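Local coordinates for protein phosphatase Slingshot homolog 2 (Homo sapiens, PDB 2NT2) that dephosphorylates and so activates the actin-depolymerizing factor cofilin, acting through its dual-specificity phosphatase catalytic domain to regulate actin filament dynamics, at residues E49-R54 with Y71-K76; V30-N35 with K78-K83. The protein carries 1 engineered substitution. One frame throughout, in Å; residues are numbered along the deposited sequence.

In the fold
Contacts 1 and 2 lie side by side in the dual-specificity phosphatase domain, their centres about 9 Å apart, and both involve helix 67-79. Along the chain the order is strand 30-35, strand 49-52, helix 67-79 and then the turn into strand 83-87, so contact 1 falls wholly between the two segments of contact 2. Strands 30-35 and 49-52 are neighbours in the mixed five-stranded sheet, paired through Glu49, Ile33, His51 and Asn35. Contact 1 lays the helix against the outermost strand 49-52; contact 2 takes the chain from the end of that helix back into the sheet, toward the strand that precedes the catalytic phosphate-binding loop.

Contact 1 (E49-R54 with Y71-K76); sequences EYHNIR and YKFISK
Phe73 points from the helix at strand 49-52 and meets Glu49, Tyr50 and His51 with its ring. With CG anti to the backbone N (chi1 -169°), the ring extends from the helix so that CB of His51 sits over the centre of one face, 3.5 Å from the centroid of the Phe73 ring and almost on the ring normal, a CH-pi contact. The imidazole of His51 leads away from the helix beyond that CB, and the two rings meet obliquely, with planes 35° apart. At its far end the phenyl ring turns its edge to the strand backbone: the carbonyl O of Glu49 lies near the ring plane, 3.4 Å from CZ of Phe73. The carboxylate of the same glutamate crosses the ring obliquely, its plane turned 61° from it, with OE1 of Glu49 3.6 Å from CE1 of Phe73.

One turn later, Lys76 sends an extended chain across the Glu49 side chain at about a right angle. Its ammonium NZ lies 3.5 Å from OE1 of Glu49 in a salt bridge, and 3.6 Å from OE2 of the same residue, nearly equidistant from the two oxygens. This charge pair lies at the more exposed end of the contact, where Glu49 is on the surface, beside the buried phenyl ring.

The contact is helix-on-sheet packing of the alpha/beta phosphatase fold, away from the active site. The axis of the 71-76 part of helix 67-79 runs nearly antiparallel to strand 49-52, coming within 9.9 Å of it. This outermost strand is bonded along its backbone to strand 30-35, while elsewhere on the helix Ile74 touches Leu34 and Tyr102, and Tyr71 packs on helix 94-107.

Contact 2 (V30-N35 with K78-K83); sequences VRYILN and KKHGSK
Tyr32 reaches from strand 30-35 to the turn after helix 67-79, bringing the edge of its ring against Ser82. CB of Ser82 lies near the ring plane, 3.3 Å from CE1 of Tyr32, and the carbonyl O of Lys83 approaches the same edge nearer the backbone, 3.7 Å from CD1 of Tyr32. Chi1 of Tyr32 is -60°, which places CG anti to its carbonyl carbon and aims the phenol at the turn.

The carbonyl O of Lys83 also receives two backbone N-H groups. Arg31 N is 3.3 Å from O of Lys83 in a nearly straight bond (169°); Tyr32 N gives the same oxygen a second, weak bond. CG1 of Val30 packs 3.7 Å from this O of Lys83, so a methyl group borders the polar junction. A glycine in place of Tyr32 would probably open a gap beside Ser82 and leave the turn freer to shift against the strand.

Further out, the Tyr32 side chain also touches Lys76 and Ala77 of the helix and Glu49 of the next strand, while Arg31 turns away to bond the carbonyl of Val47 through NH2. The turn itself is set by a Schellman motif: Gly81, at positive phi, is its C-prime residue, with Ser82 N bonded to the carbonyl O of Ala77 and Gly81 N to that of Lys78, 2.8 Å away. The helix thus ends and the chain enters strand 83-87, parallel to strand 30-35. Strand 49-52, helix 67-79 and strand 83-87 form a beta-alpha-beta crossover of the protein-tyrosine phosphatase fold that passes over strand 30-35, which lies between the two strands in the sheet; strand 83-87 leads to the active-site loop.

Contact 1 (E49-R54 with Y71-K76)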
loop_
_atom_site.group_PDB
_atom_site.type_symbol
_atom_site.label_atom_id
_atom_site.label_comp_id
_atom_site.label_asym_id
_atom_site.label_seq_id
_atom_site.Cartn_x
_atom_site.Cartn_y
_atom_site.Cartn_z
ATOM N N GLU A 49 -10.094 -0.309 -11.329
ATOM C CA GLU A 49 -9.713 -1.695 -11.112
ATOM C C GLU A 49 -9.252 -1.895 -9.667
ATOM O O GLU A 49 -8.310 -1.226 -9.235
ATOM C CB GLU A 49 -8.583 -2.059 -12.070
ATOM C CG GLU A 49 -8.946 -3.145 -13.067
ATOM C CD GLU A 49 -7.818 -4.152 -13.215
ATOM O OE1 GLU A 49 -7.446 -4.800 -12.215
ATOM O OE2 GLU A 49 -7.303 -4.288 -14.344
ATOM N N TYR A 50 -9.909 -2.802 -8.957
ATOM C CA TYR A 50 -9.674 -3.011 -7.538
ATOM C C TYR A 50 -8.956 -4.323 -7.236
ATOM O O TYR A 50 -9.136 -5.314 -7.937
ATOM C CB TYR A 50 -10.996 -2.982 -6.758
ATOM C CG TYR A 50 -11.556 -1.588 -6.593
ATOM C CD1 TYR A 50 -12.531 -1.118 -7.464
ATOM C CD2 TYR A 50 -11.109 -0.749 -5.580
ATOM C CE1 TYR A 50 -13.046 0.152 -7.323
ATOM C CE2 TYR A 50 -11.627 0.526 -5.442
ATOM C CZ TYR A 50 -12.594 0.970 -6.316
ATOM O OH TYR A 50 -13.121 2.235 -6.188
ATOM N N HIS A 51 -8.170 -4.294 -6.165
ATOM C CA HIS A 51 -7.632 -5.489 -5.538
ATOM C C HIS A 51 -7.774 -5.384 -4.020
ATOM O O HIS A 51 -7.407 -4.371 -3.422
ATOM C CB HIS A 51 -6.174 -5.734 -5.923
ATOM C CG HIS A 51 -5.715 -7.134 -5.610
ATOM N ND1 HIS A 51 -5.741 -8.141 -6.546
ATOM C CD2 HIS A 51 -5.227 -7.697 -4.483
ATOM C CE1 HIS A 51 -5.290 -9.265 -6.015
ATOM N NE2 HIS A 51 -4.971 -9.019 -4.756
ATOM N N ASN A 52 -8.331 -6.412 -3.392
ATOM C CA ASN A 52 -8.671 -6.312 -1.973
ATOM C C ASN A 52 -7.918 -7.323 -1.120
ATOM O O ASN A 52 -7.805 -8.495 -1.477
ATOM C CB ASN A 52 -10.187 -6.473 -1.810
ATOM C CG ASN A 52 -10.944 -5.305 -2.417
ATOM O OD1 ASN A 52 -11.419 -4.427 -1.691
ATOM N ND2 ASN A 52 -11.049 -5.269 -3.742
ATOM N N ILE A 53 -7.373 -6.839 -0.017
ATOM C CA ILE A 53 -6.635 -7.613 0.969
ATOM C C ILE A 53 -7.401 -7.552 2.296
ATOM O O ILE A 53 -7.195 -6.668 3.123
ATOM C CB ILE A 53 -5.198 -7.098 1.143
ATOM C CG1 ILE A 53 -4.335 -7.080 -0.113
ATOM C CG2 ILE A 53 -4.494 -7.802 2.297
ATOM C CD1 ILE A 53 -4.295 -8.269 -1.035
ATOM N N ARG A 54 -8.317 -8.498 2.434
ATOM C CA ARG A 54 -9.437 -8.445 3.356
ATOM C C ARG A 54 -9.041 -8.852 4.771
ATOM O O ARG A 54 -9.344 -9.937 5.254
ATOM C CB ARG A 54 -10.575 -9.314 2.810
ATOM C CG ARG A 54 -10.668 -9.177 1.289
ATOM C CD ARG A 54 -12.092 -9.258 0.795
ATOM N NE ARG A 54 -12.178 -10.013 -0.463
ATOM C CZ ARG A 54 -11.955 -11.318 -0.553
ATOM N NH1 ARG A 54 -11.630 -12.038 0.513
ATOM N NH2 ARG A 54 -12.057 -11.925 -1.732
ATOM N N TYR A 71 2.356 -6.936 -4.500
ATOM C CA TYR A 71 3.398 -6.685 -5.481
ATOM C C TYR A 71 2.858 -6.822 -6.904
ATOM O O TYR A 71 3.087 -5.937 -7.731
ATOM C CB TYR A 71 4.581 -7.653 -5.304
ATOM C CG TYR A 71 5.683 -7.374 -6.308
ATOM C CD1 TYR A 71 6.580 -6.333 -6.086
ATOM C CD2 TYR A 71 5.836 -8.127 -7.460
ATOM C CE1 TYR A 71 7.593 -6.059 -6.984
ATOM C CE2 TYR A 71 6.846 -7.861 -8.367
ATOM C CZ TYR A 71 7.722 -6.824 -8.123
ATOM O OH TYR A 71 8.731 -6.548 -9.015
ATOM N N LYS A 72 2.177 -7.928 -7.159
ATOM C CA LYS A 72 1.619 -8.271 -8.459
ATOM C C LYS A 72 0.725 -7.160 -9.008
ATOM O O LYS A 72 0.838 -6.749 -10.161
ATOM C CB LYS A 72 0.817 -9.572 -8.350
ATOM C CG LYS A 72 0.851 -10.457 -9.578
ATOM C CD LYS A 72 -0.513 -10.559 -10.249
ATOM C CE LYS A 72 -0.439 -10.335 -11.751
ATOM N NZ LYS A 72 -0.044 -8.937 -12.091
ATOM N N PHE A 73 -0.192 -6.699 -8.163
ATOM C CA PHE A 73 -1.150 -5.685 -8.557
ATOM C C PHE A 73 -0.475 -4.350 -8.863
ATOM O O PHE A 73 -0.723 -3.762 -9.916
ATOM C CB PHE A 73 -2.204 -5.507 -7.458
ATOM C CG PHE A 73 -3.388 -4.659 -7.902
ATOM C CD1 PHE A 73 -4.283 -5.153 -8.836
ATOM C CD2 PHE A 73 -3.587 -3.392 -7.381
ATOM C CE1 PHE A 73 -5.362 -4.398 -9.248
ATOM C CE2 PHE A 73 -4.665 -2.630 -7.791
ATOM C CZ PHE A 73 -5.554 -3.134 -8.723
ATOM N N ILE A 74 0.356 -3.889 -7.935
ATOM C CA ILE A 74 1.012 -2.593 -8.065
ATOM C C ILE A 74 1.937 -2.582 -9.280
ATOM O O ILE A 74 2.043 -1.582 -9.981
ATOM C CB ILE A 74 1.853 -2.242 -6.820
ATOM C CG1 ILE A 74 1.068 -2.142 -5.511
ATOM C CG2 ILE A 74 2.649 -0.966 -7.062
ATOM C CD1 ILE A 74 1.951 -1.986 -4.291
ATOM N N SER A 75 2.610 -3.709 -9.489
ATOM C CA SER A 75 3.444 -3.926 -10.663
ATOM C C SER A 75 2.580 -3.854 -11.923
ATOM O O SER A 75 2.987 -3.335 -12.960
ATOM C CB SER A 75 4.166 -5.270 -10.562
ATOM O OG SER A 75 4.089 -6.015 -11.764
ATOM N N LYS A 76 1.363 -4.370 -11.802
ATOM C CA LYS A 76 0.376 -4.296 -12.872
ATOM C C LYS A 76 0.058 -2.852 -13.233
ATOM O O LYS A 76 0.001 -2.494 -14.409
ATOM C CB LYS A 76 -0.892 -5.038 -12.450
ATOM C CG LYS A 76 -2.044 -4.933 -13.436
ATOM C CD LYS A 76 -3.227 -5.766 -12.959
ATOM C CE LYS A 76 -4.112 -6.194 -14.122
ATOM N NZ LYS A 76 -5.199 -7.108 -13.670
#

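Contact 2 (V30-N35 with K78-K83)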
loop_
_atom_site.group_PDB
_atom_site.type_symbol
_atom_site.label_atom_id
_atom_site.label_comp_id
_atom_site.label_asym_id
_atom_site.label_seq_id
_atom_site.Cartn_x
_atom_site.Cartn_y
_atom_site.Cartn_z
ATOM N N VAL A 30 -5.007 8.166 -11.255
ATOM C CA VAL A 30 -5.137 6.850 -10.648
ATOM C C VAL A 30 -6.192 6.028 -11.376
ATOM O O VAL A 30 -7.228 6.569 -11.771
ATOM C CB VAL A 30 -5.528 6.941 -9.160
ATOM C CG1 VAL A 30 -5.701 5.532 -8.606
ATOM C CG2 VAL A 30 -4.508 7.731 -8.360
ATOM N N ARG A 31 -5.958 4.734 -11.577
ATOM C CA ARG A 31 -6.971 3.882 -12.198
ATOM C C ARG A 31 -7.006 2.520 -11.507
ATOM O O ARG A 31 -7.937 1.743 -11.711
ATOM C CB ARG A 31 -6.745 3.688 -13.697
ATOM C CG ARG A 31 -6.141 4.863 -14.431
ATOM C CD ARG A 31 -7.138 5.934 -14.816
ATOM N NE ARG A 31 -8.512 5.627 -14.440
ATOM C CZ ARG A 31 -9.550 6.411 -14.714
ATOM N NH1 ARG A 31 -9.368 7.547 -15.376
ATOM N NH2 ARG A 31 -10.769 6.054 -14.332
ATOM N N TYR A 32 -5.981 2.271 -10.711
ATOM C CA TYR A 32 -5.859 1.054 -9.927
ATOM C C TYR A 32 -5.954 1.397 -8.442
ATOM O O TYR A 32 -5.369 2.378 -7.984
ATOM C CB TYR A 32 -4.529 0.350 -10.200
ATOM C CG TYR A 32 -4.320 -0.075 -11.629
ATOM C CD1 TYR A 32 -3.754 0.794 -12.554
ATOM C CD2 TYR A 32 -4.686 -1.346 -12.054
ATOM C CE1 TYR A 32 -3.555 0.417 -13.869
ATOM C CE2 TYR A 32 -4.488 -1.726 -13.372
ATOM C CZ TYR A 32 -3.925 -0.845 -14.271
ATOM O OH TYR A 32 -3.734 -1.236 -15.578
ATOM N N ILE A 33 -6.689 0.586 -7.692
ATOM C CA ILE A 33 -6.793 0.835 -6.259
ATOM C C ILE A 33 -6.572 -0.452 -5.470
ATOM O O ILE A 33 -7.310 -1.420 -5.641
ATOM C CB ILE A 33 -8.151 1.435 -5.877
ATOM C CG1 ILE A 33 -8.501 2.729 -6.614
ATOM C CG2 ILE A 33 -8.224 1.651 -4.371
ATOM C CD1 ILE A 33 -9.873 3.263 -6.252
ATOM N N LEU A 34 -5.539 -0.408 -4.639
ATOM C CA LEU A 34 -5.217 -1.449 -3.681
ATOM C C LEU A 34 -5.817 -1.099 -2.315
ATOM O O LEU A 34 -5.326 -0.244 -1.579
ATOM C CB LEU A 34 -3.711 -1.647 -3.579
ATOM C CG LEU A 34 -3.222 -2.825 -2.735
ATOM C CD1 LEU A 34 -4.015 -4.084 -3.045
ATOM C CD2 LEU A 34 -1.731 -3.047 -2.961
ATOM N N ASN A 35 -6.924 -1.770 -2.036
ATOM C CA ASN A 35 -7.690 -1.610 -0.815
ATOM C C ASN A 35 -7.310 -2.687 0.198
ATOM O O ASN A 35 -7.799 -3.811 0.116
ATOM C CB ASN A 35 -9.179 -1.689 -1.157
ATOM C CG ASN A 35 -10.072 -1.404 0.028
ATOM O OD1 ASN A 35 -9.611 -1.419 1.167
ATOM N ND2 ASN A 35 -11.345 -1.148 -0.261
ATOM N N LYS A 78 1.838 0.021 -12.902
ATOM C CA LYS A 78 2.984 0.513 -13.657
ATOM C C LYS A 78 3.013 -0.058 -15.071
ATOM O O LYS A 78 3.332 0.638 -16.033
ATOM C CB LYS A 78 4.284 0.169 -12.927
ATOM C CG LYS A 78 5.389 -0.449 -13.763
ATOM C CD LYS A 78 6.354 -1.255 -12.906
ATOM C CE LYS A 78 6.197 -2.743 -13.183
ATOM N NZ LYS A 78 7.334 -3.531 -12.642
ATOM N N LYS A 79 2.711 -1.346 -15.185
ATOM C CA LYS A 79 2.809 -2.047 -16.463
ATOM C C LYS A 79 1.998 -1.317 -17.526
ATOM O O LYS A 79 2.481 -1.033 -18.622
ATOM C CB LYS A 79 2.328 -3.489 -16.304
ATOM C CG LYS A 79 2.519 -4.362 -17.530
ATOM C CD LYS A 79 2.202 -5.817 -17.234
ATOM C CE LYS A 79 1.869 -6.568 -18.518
ATOM N NZ LYS A 79 1.913 -8.046 -18.319
ATOM N N HIS A 80 0.759 -0.986 -17.169
ATOM C CA HIS A 80 -0.129 -0.307 -18.102
ATOM C C HIS A 80 0.048 1.203 -18.062
ATOM O O HIS A 80 -0.840 1.932 -18.503
ATOM C CB HIS A 80 -1.585 -0.690 -17.816
ATOM C CG HIS A 80 -1.836 -2.152 -18.047
ATOM N ND1 HIS A 80 -1.299 -2.843 -19.110
ATOM C CD2 HIS A 80 -2.565 -3.054 -17.354
ATOM C CE1 HIS A 80 -1.686 -4.105 -19.063
ATOM N NE2 HIS A 80 -2.458 -4.261 -18.003
ATOM N N GLY A 81 1.188 1.662 -17.558
ATOM C CA GLY A 81 1.478 3.082 -17.500
ATOM C C GLY A 81 0.487 3.867 -16.671
ATOM O O GLY A 81 0.112 4.989 -17.035
ATOM N N SER A 82 0.049 3.311 -15.542
ATOM C CA SER A 82 -0.912 4.015 -14.693
ATOM C C SER A 82 -0.407 4.100 -13.253
ATOM O O SER A 82 0.722 3.710 -12.978
ATOM C CB SER A 82 -2.290 3.352 -14.738
ATOM O OG SER A 82 -3.293 4.228 -14.251
ATOM N N LYS A 83 -1.248 4.628 -12.375
ATOM C CA LYS A 83 -0.936 4.872 -10.979
ATOM C C LYS A 83 -1.898 4.108 -10.067
ATOM O O LYS A 83 -3.029 3.815 -10.455
ATOM C CB LYS A 83 -0.982 6.361 -10.635
ATOM C CG LYS A 83 -0.244 7.260 -11.616
ATOM C CD LYS A 83 0.098 8.606 -10.994
ATOM C CE LYS A 83 1.118 9.340 -11.854
ATOM N NZ LYS A 83 0.515 9.840 -13.122
#